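Local coordinates for response regulator CheY-like protein (Mesorhizobium loti, PDB 3SNK) that probably takes part in pilus assembly; this chain is its N-terminal CheY-like receiver domain, the predicted ATP-binding part probably lying beyond it, at residues 26-40 / 118-131. Residues are numbered along the deposited sequence; the frame is centred on the assembly and turned at random.
Sequences FKRDVATRLDALAIY and LDGKELLNAVTFHD
Leu34 and Leu124 meet where helices 26-36 and 120-129 pack beside each other, their axes 10.9 Å apart at closest approach and crossing at -57°. These are the first and last helices of a CheY-like receiver fold, on the same side of its parallel sheet. Leu34 CD2 lies 4.0 Å from Val127 CG2 and also touches a methyl of Leu123 and of Leu124, while Leu37 CD1 presses on Leu124 CD2 at 3.6 Å. Val30 CG1 rests on Leu123 CD2 at 4.0 Å, and Leu118 CD2, from the loop just before helix 120-129, meets the edge of the Phe26 ring, 3.6 Å from CE1. The extended Arg33 chain lays one guanidinium face over Gly120 CA, with NE 3.6 Å from that carbon. Beyond helix 26-36, Tyr40 opens strand 40-45; with CG anti to its carbonyl carbon (chi1 -60°), the ring extends toward helix 120-129, its CZ 3.4 Å from Val127 CG1. From there the hydroxyl OH gives a weak hydrogen bond to Asp131 OD1 at 2.9 Å, the carboxylate oxygen standing in the ring plane. A phenylalanine in place of Tyr40 would probably leave Asp131 without this donor and take away the hydroxyl's contacts with Val127 and Thr128. The contact is therefore mainly an apolar seam, continued onto the sheet by Leu19, Val17 and Ile64, with one weak polar tie where the modelled chain ends.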
ATOM      1  N   PHE A  26       0.561  10.720  -6.737  1.00 57.53           N
ATOM      2  CA  PHE A  26       0.995   9.850  -5.661  1.00 55.92           C
ATOM      3  C   PHE A  26       1.903   8.728  -6.196  1.00 57.13           C
ATOM      4  O   PHE A  26       2.916   8.436  -5.569  1.00 54.89           O
ATOM      5  CB  PHE A  26      -0.245   9.260  -4.954  1.00 57.52           C
ATOM      6  CG  PHE A  26       0.046   8.278  -3.852  1.00 57.58           C
ATOM      7  CD1 PHE A  26       0.321   8.716  -2.566  1.00 60.47           C
ATOM      8  CD2 PHE A  26       0.005   6.911  -4.089  1.00 59.73           C
ATOM      9  CE1 PHE A  26       0.591   7.809  -1.551  1.00 58.54           C
ATOM     10  CE2 PHE A  26       0.284   6.005  -3.071  1.00 60.82           C
ATOM     11  CZ  PHE A  26       0.577   6.462  -1.810  1.00 58.00           C
ATOM     12  N   LYS A  27       1.513   8.082  -7.319  1.00 53.98           N
ATOM     13  CA  LYS A  27       2.263   6.978  -7.963  1.00 53.11           C
ATOM     14  C   LYS A  27       3.704   7.438  -8.298  1.00 53.11           C
ATOM     15  O   LYS A  27       4.665   6.798  -7.894  1.00 50.07           O
ATOM     16  CB  LYS A  27       1.554   6.522  -9.262  1.00 57.71           C
ATOM     17  CG  LYS A  27       0.336   5.617  -9.091  1.00 65.85           C
ATOM     18  CD  LYS A  27      -0.354   5.408 -10.464  1.00 79.16           C
ATOM     19  CE  LYS A  27      -0.764   3.971 -10.721  1.00 91.85           C
ATOM     20  NZ  LYS A  27      -1.550   3.794 -11.982  1.00 94.57           N
ATOM     21  N   ARG A  28       3.817   8.533  -9.038  1.00 49.66           N
ATOM     22  CA  ARG A  28       5.089   9.135  -9.459  1.00 50.95           C
ATOM     23  C   ARG A  28       5.947   9.508  -8.235  1.00 56.30           C
ATOM     24  O   ARG A  28       7.128   9.178  -8.203  1.00 56.57           O
ATOM     25  CB  ARG A  28       4.820  10.376 -10.320  1.00 49.82           C
ATOM     26  CG  ARG A  28       6.061  11.015 -11.041  1.00 57.39           C
ATOM     27  CD  ARG A  28       7.057  11.758 -10.155  1.00 58.39           C
ATOM     28  NE  ARG A  28       8.091  12.481 -10.921  1.00 61.67           N
ATOM     29  CZ  ARG A  28       9.102  13.152 -10.372  1.00 73.80           C
ATOM     30  NH1 ARG A  28       9.233  13.207  -9.051  1.00 68.06           N
ATOM     31  NH2 ARG A  28       9.993  13.767 -11.140  1.00 65.18           N
ATOM     32  N   ASP A  29       5.358  10.190  -7.242  1.00 53.60           N
ATOM     33  CA  ASP A  29       6.122  10.681  -6.099  1.00 53.31           C
ATOM     34  C   ASP A  29       6.604   9.569  -5.190  1.00 51.26           C
ATOM     35  O   ASP A  29       7.747   9.620  -4.760  1.00 49.14           O
ATOM     36  CB  ASP A  29       5.348  11.732  -5.308  1.00 56.70           C
ATOM     37  CG  ASP A  29       5.134  13.045  -6.057  1.00 80.04           C
ATOM     38  OD1 ASP A  29       6.075  13.491  -6.791  1.00 82.50           O
ATOM     39  OD2 ASP A  29       4.051  13.650  -5.891  1.00 92.70           O
ATOM     40  N   VAL A  30       5.779   8.578  -4.905  1.00 46.64           N
ATOM     41  CA  VAL A  30       6.192   7.462  -4.049  1.00 45.75           C
ATOM     42  C   VAL A  30       7.233   6.591  -4.768  1.00 49.15           C
ATOM     43  O   VAL A  30       8.221   6.223  -4.141  1.00 48.91           O
ATOM     44  CB  VAL A  30       4.968   6.617  -3.564  1.00 48.00           C
ATOM     45  CG1 VAL A  30       5.409   5.304  -2.908  1.00 46.07           C
ATOM     46  CG2 VAL A  30       4.120   7.435  -2.595  1.00 47.94           C
ATOM     47  N   ALA A  31       7.016   6.247  -6.061  1.00 46.61           N
ATOM     48  CA  ALA A  31       7.997   5.418  -6.775  1.00 47.58           C
ATOM     49  C   ALA A  31       9.346   6.129  -6.865  1.00 50.37           C
ATOM     50  O   ALA A  31      10.365   5.490  -6.633  1.00 49.10           O
ATOM     51  CB  ALA A  31       7.509   5.047  -8.162  1.00 49.87           C
ATOM     52  N   THR A  32       9.352   7.453  -7.134  1.00 48.16           N
ATOM     53  CA  THR A  32      10.573   8.248  -7.205  1.00 49.33           C
ATOM     54  C   THR A  32      11.297   8.223  -5.846  1.00 53.16           C
ATOM     55  O   THR A  32      12.508   8.009  -5.808  1.00 52.85           O
ATOM     56  CB  THR A  32      10.262   9.680  -7.660  1.00 51.35           C
ATOM     57  OG1 THR A  32       9.627   9.617  -8.938  1.00 57.22           O
ATOM     58  CG2 THR A  32      11.501  10.541  -7.797  1.00 53.94           C
ATOM     59  N   ARG A  33      10.572   8.498  -4.756  1.00 51.27           N
ATOM     60  CA  ARG A  33      11.149   8.529  -3.399  1.00 52.76           C
ATOM     61  C   ARG A  33      11.831   7.229  -3.020  1.00 56.39           C
ATOM     62  O   ARG A  33      12.955   7.243  -2.509  1.00 57.93           O
ATOM     63  CB  ARG A  33      10.081   8.850  -2.335  1.00 54.00           C
ATOM     64  CG  ARG A  33       9.885  10.347  -2.150  1.00 71.86           C
ATOM     65  CD  ARG A  33       8.971  10.698  -0.996  1.00 89.84           C
ATOM     66  NE  ARG A  33       8.722  12.140  -0.945  1.00107.20           N
ATOM     67  CZ  ARG A  33       7.532  12.710  -1.131  1.00126.40           C
ATOM     68  NH1 ARG A  33       6.455  11.964  -1.354  1.00113.52           N
ATOM     69  NH2 ARG A  33       7.408  14.031  -1.074  1.00114.70           N
ATOM     70  N   LEU A  34      11.157   6.116  -3.263  1.00 50.35           N
ATOM     71  CA  LEU A  34      11.650   4.798  -2.866  1.00 49.99           C
ATOM     72  C   LEU A  34      12.758   4.312  -3.783  1.00 55.26           C
ATOM     73  O   LEU A  34      13.708   3.698  -3.292  1.00 55.92           O
ATOM     74  CB  LEU A  34      10.500   3.772  -2.800  1.00 48.06           C
ATOM     75  CG  LEU A  34       9.428   3.999  -1.713  1.00 51.11           C
ATOM     76  CD1 LEU A  34       8.432   2.833  -1.689  1.00 48.96           C
ATOM     77  CD2 LEU A  34      10.051   4.145  -0.305  1.00 55.09           C
ATOM     78  N   ASP A  35      12.662   4.605  -5.093  1.00 52.40           N
ATOM     79  CA  ASP A  35      13.686   4.249  -6.064  1.00 54.99           C
ATOM     80  C   ASP A  35      14.970   5.071  -5.844  1.00 63.20           C
ATOM     81  O   ASP A  35      16.048   4.555  -6.140  1.00 65.98           O
ATOM     82  CB  ASP A  35      13.173   4.386  -7.511  1.00 57.72           C
ATOM     83  CG  ASP A  35      12.386   3.164  -8.003  1.00 65.21           C
ATOM     84  OD1 ASP A  35      12.353   2.153  -7.288  1.00 65.98           O
ATOM     85  OD2 ASP A  35      11.834   3.221  -9.123  1.00 68.81           O
ATOM     86  N   ALA A  36      14.869   6.324  -5.310  1.00 59.53           N
ATOM     87  CA  ALA A  36      16.047   7.154  -5.002  1.00 62.55           C
ATOM     88  C   ALA A  36      16.849   6.538  -3.831  1.00 69.56           C
ATOM     89  O   ALA A  36      18.059   6.722  -3.762  1.00 72.61           O
ATOM     90  CB  ALA A  36      15.639   8.579  -4.680  1.00 62.68           C
ATOM     91  N   LEU A  37      16.184   5.742  -2.970  1.00 65.84           N
ATOM     92  CA  LEU A  37      16.816   5.031  -1.853  1.00 65.83           C
ATOM     93  C   LEU A  37      17.594   3.791  -2.333  1.00 69.42           C
ATOM     94  O   LEU A  37      18.348   3.221  -1.547  1.00 71.35           O
ATOM     95  CB  LEU A  37      15.791   4.652  -0.791  1.00 62.64           C
ATOM     96  CG  LEU A  37      15.110   5.818  -0.064  1.00 66.66           C
ATOM     97  CD1 LEU A  37      14.082   5.297   0.900  1.00 65.74           C
ATOM     98  CD2 LEU A  37      16.118   6.685   0.682  1.00 70.85           C
ATOM     99  N   ALA A  38      17.431   3.403  -3.627  1.00 64.01           N
ATOM    100  CA  ALA A  38      18.120   2.341  -4.381  1.00 65.88           C
ATOM    101  C   ALA A  38      17.946   0.905  -3.833  1.00 69.89           C
ATOM    102  O   ALA A  38      18.165  -0.043  -4.591  1.00 71.21           O
ATOM    103  CB  ALA A  38      19.604   2.652  -4.493  1.00 71.12           C
ATOM    104  N   ILE A  39      17.555   0.734  -2.565  1.00 65.15           N
ATOM    105  CA  ILE A  39      17.403  -0.611  -1.959  1.00 66.16           C
ATOM    106  C   ILE A  39      15.990  -1.210  -2.189  1.00 69.62           C
ATOM    107  O   ILE A  39      15.652  -2.218  -1.564  1.00 68.76           O
ATOM    108  CB  ILE A  39      17.765  -0.583  -0.442  1.00 69.68           C
ATOM    109  CG1 ILE A  39      16.782   0.325   0.354  1.00 68.10           C
ATOM    110  CG2 ILE A  39      19.239  -0.159  -0.258  1.00 74.21           C
ATOM    111  CD1 ILE A  39      16.945   0.394   1.885  1.00 79.16           C
ATOM    112  N   TYR A  40      15.182  -0.618  -3.086  1.00 66.79           N
ATOM    113  CA  TYR A  40      13.818  -1.101  -3.333  1.00 65.32           C
ATOM    114  C   TYR A  40      13.518  -1.335  -4.823  1.00 72.60           C
ATOM    115  O   TYR A  40      13.863  -0.507  -5.666  1.00 74.40           O
ATOM    116  CB  TYR A  40      12.791  -0.116  -2.733  1.00 63.93           C
ATOM    117  CG  TYR A  40      12.938   0.069  -1.235  1.00 65.14           C
ATOM    118  CD1 TYR A  40      12.777  -1.002  -0.360  1.00 66.40           C
ATOM    119  CD2 TYR A  40      13.250   1.312  -0.693  1.00 66.31           C
ATOM    120  CE1 TYR A  40      12.934  -0.845   1.014  1.00 66.78           C
ATOM    121  CE2 TYR A  40      13.394   1.486   0.683  1.00 67.03           C
ATOM    122  CZ  TYR A  40      13.255   0.397   1.531  1.00 73.71           C
ATOM    123  OH  TYR A  40      13.374   0.547   2.893  1.00 72.36           O
ATOM    124  N   LEU A 118       0.943  12.931   1.977  1.00 87.60           N
ATOM    125  CA  LEU A 118       1.965  12.391   2.875  1.00 87.93           C
ATOM    126  C   LEU A 118       3.277  13.122   2.698  1.00 93.64           C
ATOM    127  O   LEU A 118       3.642  13.476   1.576  1.00 93.66           O
ATOM    128  CB  LEU A 118       2.171  10.857   2.777  1.00 85.76           C
ATOM    129  CG  LEU A 118       2.326  10.153   1.412  1.00 89.99           C
ATOM    130  CD1 LEU A 118       3.704  10.380   0.786  1.00 91.00           C
ATOM    131  CD2 LEU A 118       2.182   8.659   1.592  1.00 90.87           C
ATOM    132  N   ASP A 119       3.964  13.384   3.819  1.00 91.88           N
ATOM    133  CA  ASP A 119       5.279  14.016   3.795  1.00 93.57           C
ATOM    134  C   ASP A 119       6.315  12.925   3.494  1.00 94.89           C
ATOM    135  O   ASP A 119       6.024  11.726   3.659  1.00 92.85           O
ATOM    136  CB  ASP A 119       5.584  14.773   5.113  1.00 98.44           C
ATOM    137  CG  ASP A 119       5.367  13.978   6.391  1.00111.26           C
ATOM    138  OD1 ASP A 119       4.223  13.520   6.621  1.00112.28           O
ATOM    139  OD2 ASP A 119       6.324  13.865   7.190  1.00116.69           O
ATOM    140  N   GLY A 120       7.478  13.345   3.001  1.00 91.20           N
ATOM    141  CA  GLY A 120       8.581  12.460   2.641  1.00 88.99           C
ATOM    142  C   GLY A 120       9.001  11.540   3.766  1.00 88.58           C
ATOM    143  O   GLY A 120       8.965  10.313   3.611  1.00 86.22           O
ATOM    144  N   LYS A 121       9.329  12.142   4.927  1.00 83.51           N
ATOM    145  CA  LYS A 121       9.791  11.476   6.144  1.00 82.69           C
ATOM    146  C   LYS A 121       8.852  10.351   6.627  1.00 81.49           C
ATOM    147  O   LYS A 121       9.344   9.276   6.964  1.00 79.71           O
ATOM    148  CB  LYS A 121       9.985  12.498   7.272  1.00 88.25           C
ATOM    149  N   GLU A 122       7.524  10.601   6.666  1.00 75.43           N
ATOM    150  CA  GLU A 122       6.500   9.667   7.148  1.00 72.66           C
ATOM    151  C   GLU A 122       6.466   8.365   6.336  1.00 71.21           C
ATOM    152  O   GLU A 122       6.302   7.296   6.923  1.00 68.90           O
ATOM    153  CB  GLU A 122       5.119  10.333   7.138  1.00 74.38           C
ATOM    154  CG  GLU A 122       4.374  10.219   8.460  1.00 84.70           C
ATOM    155  CD  GLU A 122       3.084  11.013   8.553  1.00104.05           C
ATOM    156  OE1 GLU A 122       2.269  10.945   7.602  1.00 92.71           O
ATOM    157  OE2 GLU A 122       2.877  11.689   9.589  1.00100.43           O
ATOM    158  N   LEU A 123       6.626   8.450   4.999  1.00 65.73           N
ATOM    159  CA  LEU A 123       6.644   7.271   4.140  1.00 63.24           C
ATOM    160  C   LEU A 123       7.943   6.493   4.327  1.00 66.47           C
ATOM    161  O   LEU A 123       7.893   5.275   4.463  1.00 63.50           O
ATOM    162  CB  LEU A 123       6.457   7.645   2.659  1.00 63.52           C
ATOM    163  CG  LEU A 123       6.557   6.489   1.649  1.00 67.41           C
ATOM    164  CD1 LEU A 123       5.247   5.735   1.540  1.00 65.49           C
ATOM    165  CD2 LEU A 123       7.023   6.993   0.289  1.00 72.25           C
ATOM    166  N   LEU A 124       9.099   7.189   4.339  1.00 65.31           N
ATOM    167  CA  LEU A 124      10.418   6.561   4.499  1.00 66.44           C
ATOM    168  C   LEU A 124      10.547   5.926   5.872  1.00 69.42           C
ATOM    169  O   LEU A 124      11.206   4.899   5.982  1.00 70.08           O
ATOM    170  CB  LEU A 124      11.592   7.538   4.243  1.00 69.48           C
ATOM    171  CG  LEU A 124      11.579   8.374   2.931  1.00 75.51           C
ATOM    172  CD1 LEU A 124      12.837   9.225   2.800  1.00 78.96           C
ATOM    173  CD2 LEU A 124      11.381   7.511   1.686  1.00 75.85           C
ATOM    174  N   ASN A 125       9.898   6.497   6.905  1.00 64.79           N
ATOM    175  CA  ASN A 125       9.892   5.920   8.246  1.00 65.32           C
ATOM    176  C   ASN A 125       9.109   4.608   8.250  1.00 67.27           C
ATOM    177  O   ASN A 125       9.548   3.625   8.856  1.00 67.78           O
ATOM    178  CB  ASN A 125       9.280   6.893   9.254  1.00 67.97           C
ATOM    179  CG  ASN A 125      10.203   7.993   9.735  1.00 98.57           C
ATOM    180  OD1 ASN A 125      11.215   8.345   9.104  1.00 91.92           O
ATOM    181  ND2 ASN A 125       9.850   8.578  10.871  1.00 91.90           N
ATOM    182  N   ALA A 126       7.957   4.590   7.550  1.00 61.22           N
ATOM    183  CA  ALA A 126       7.092   3.418   7.459  1.00 57.94           C
ATOM    184  C   ALA A 126       7.767   2.279   6.685  1.00 60.58           C
ATOM    185  O   ALA A 126       7.762   1.151   7.157  1.00 61.32           O
ATOM    186  CB  ALA A 126       5.774   3.794   6.817  1.00 57.11           C
ATOM    187  N   VAL A 127       8.404   2.573   5.554  1.00 57.65           N
ATOM    188  CA  VAL A 127       9.046   1.544   4.734  1.00 57.87           C
ATOM    189  C   VAL A 127      10.337   0.987   5.406  1.00 65.47           C
ATOM    190  O   VAL A 127      10.517  -0.233   5.426  1.00 64.35           O
ATOM    191  CB  VAL A 127       9.302   2.053   3.284  1.00 60.89           C
ATOM    192  CG1 VAL A 127      10.020   1.001   2.444  1.00 60.94           C
ATOM    193  CG2 VAL A 127       7.985   2.426   2.610  1.00 58.74           C
ATOM    194  N   THR A 128      11.216   1.866   5.934  1.00 65.84           N
ATOM    195  CA  THR A 128      12.498   1.463   6.527  1.00 68.40           C
ATOM    196  C   THR A 128      12.332   0.734   7.846  1.00 72.75           C
ATOM    197  O   THR A 128      13.222  -0.037   8.198  1.00 74.88           O
ATOM    198  CB  THR A 128      13.476   2.632   6.693  1.00 76.93           C
ATOM    199  OG1 THR A 128      12.911   3.604   7.571  1.00 79.75           O
ATOM    200  CG2 THR A 128      13.903   3.240   5.351  1.00 70.97           C
ATOM    201  N   PHE A 129      11.206   0.944   8.558  1.00 67.93           N
ATOM    202  CA  PHE A 129      10.884   0.239   9.803  1.00 68.05           C
ATOM    203  C   PHE A 129      10.834  -1.281   9.569  1.00 71.73           C
ATOM    204  O   PHE A 129      11.174  -2.050  10.468  1.00 73.07           O
ATOM    205  CB  PHE A 129       9.536   0.725  10.373  1.00 69.00           C
ATOM    206  CG  PHE A 129       9.077   0.012  11.626  1.00 71.70           C
ATOM    207  CD1 PHE A 129       9.544   0.401  12.878  1.00 78.49           C
ATOM    208  CD2 PHE A 129       8.200  -1.066  11.551  1.00 72.89           C
ATOM    209  CE1 PHE A 129       9.154  -0.286  14.033  1.00 80.80           C
ATOM    210  CE2 PHE A 129       7.805  -1.751  12.706  1.00 76.92           C
ATOM    211  CZ  PHE A 129       8.286  -1.356  13.941  1.00 78.24           C
ATOM    212  N   HIS A 130      10.396  -1.711   8.374  1.00 65.99           N
ATOM    213  CA  HIS A 130      10.290  -3.138   8.060  1.00 64.87           C
ATOM    214  C   HIS A 130      11.598  -3.701   7.447  1.00 70.57           C
ATOM    215  O   HIS A 130      11.627  -4.874   7.068  1.00 70.20           O
ATOM    216  CB  HIS A 130       9.090  -3.386   7.136  1.00 62.55           C
ATOM    217  CG  HIS A 130       7.791  -2.939   7.737  1.00 64.22           C
ATOM    218  ND1 HIS A 130       7.156  -3.679   8.728  1.00 65.44           N
ATOM    219  CD2 HIS A 130       7.068  -1.822   7.495  1.00 64.58           C
ATOM    220  CE1 HIS A 130       6.063  -3.001   9.033  1.00 63.74           C
ATOM    221  NE2 HIS A 130       5.966  -1.876   8.314  1.00 63.72           N
ATOM    222  N   ASP A 131      12.684  -2.884   7.389  1.00 68.67           N
ATOM    223  CA  ASP A 131      13.979  -3.316   6.852  1.00100.06           C
ATOM    224  C   ASP A 131      14.891  -3.784   7.978  1.00120.84           C
ATOM    225  O   ASP A 131      14.634  -4.835   8.560  1.00 84.63           O
ATOM    226  CB  ASP A 131      14.646  -2.198   6.029  1.00103.04           C
ATOM    227  CG  ASP A 131      14.259  -2.198   4.557  1.00111.29           C
ATOM    228  OD1 ASP A 131      13.048  -2.036   4.255  1.00109.48           O
ATOM    229  OD2 ASP A 131      15.163  -2.352   3.708  1.00117.19           O
TER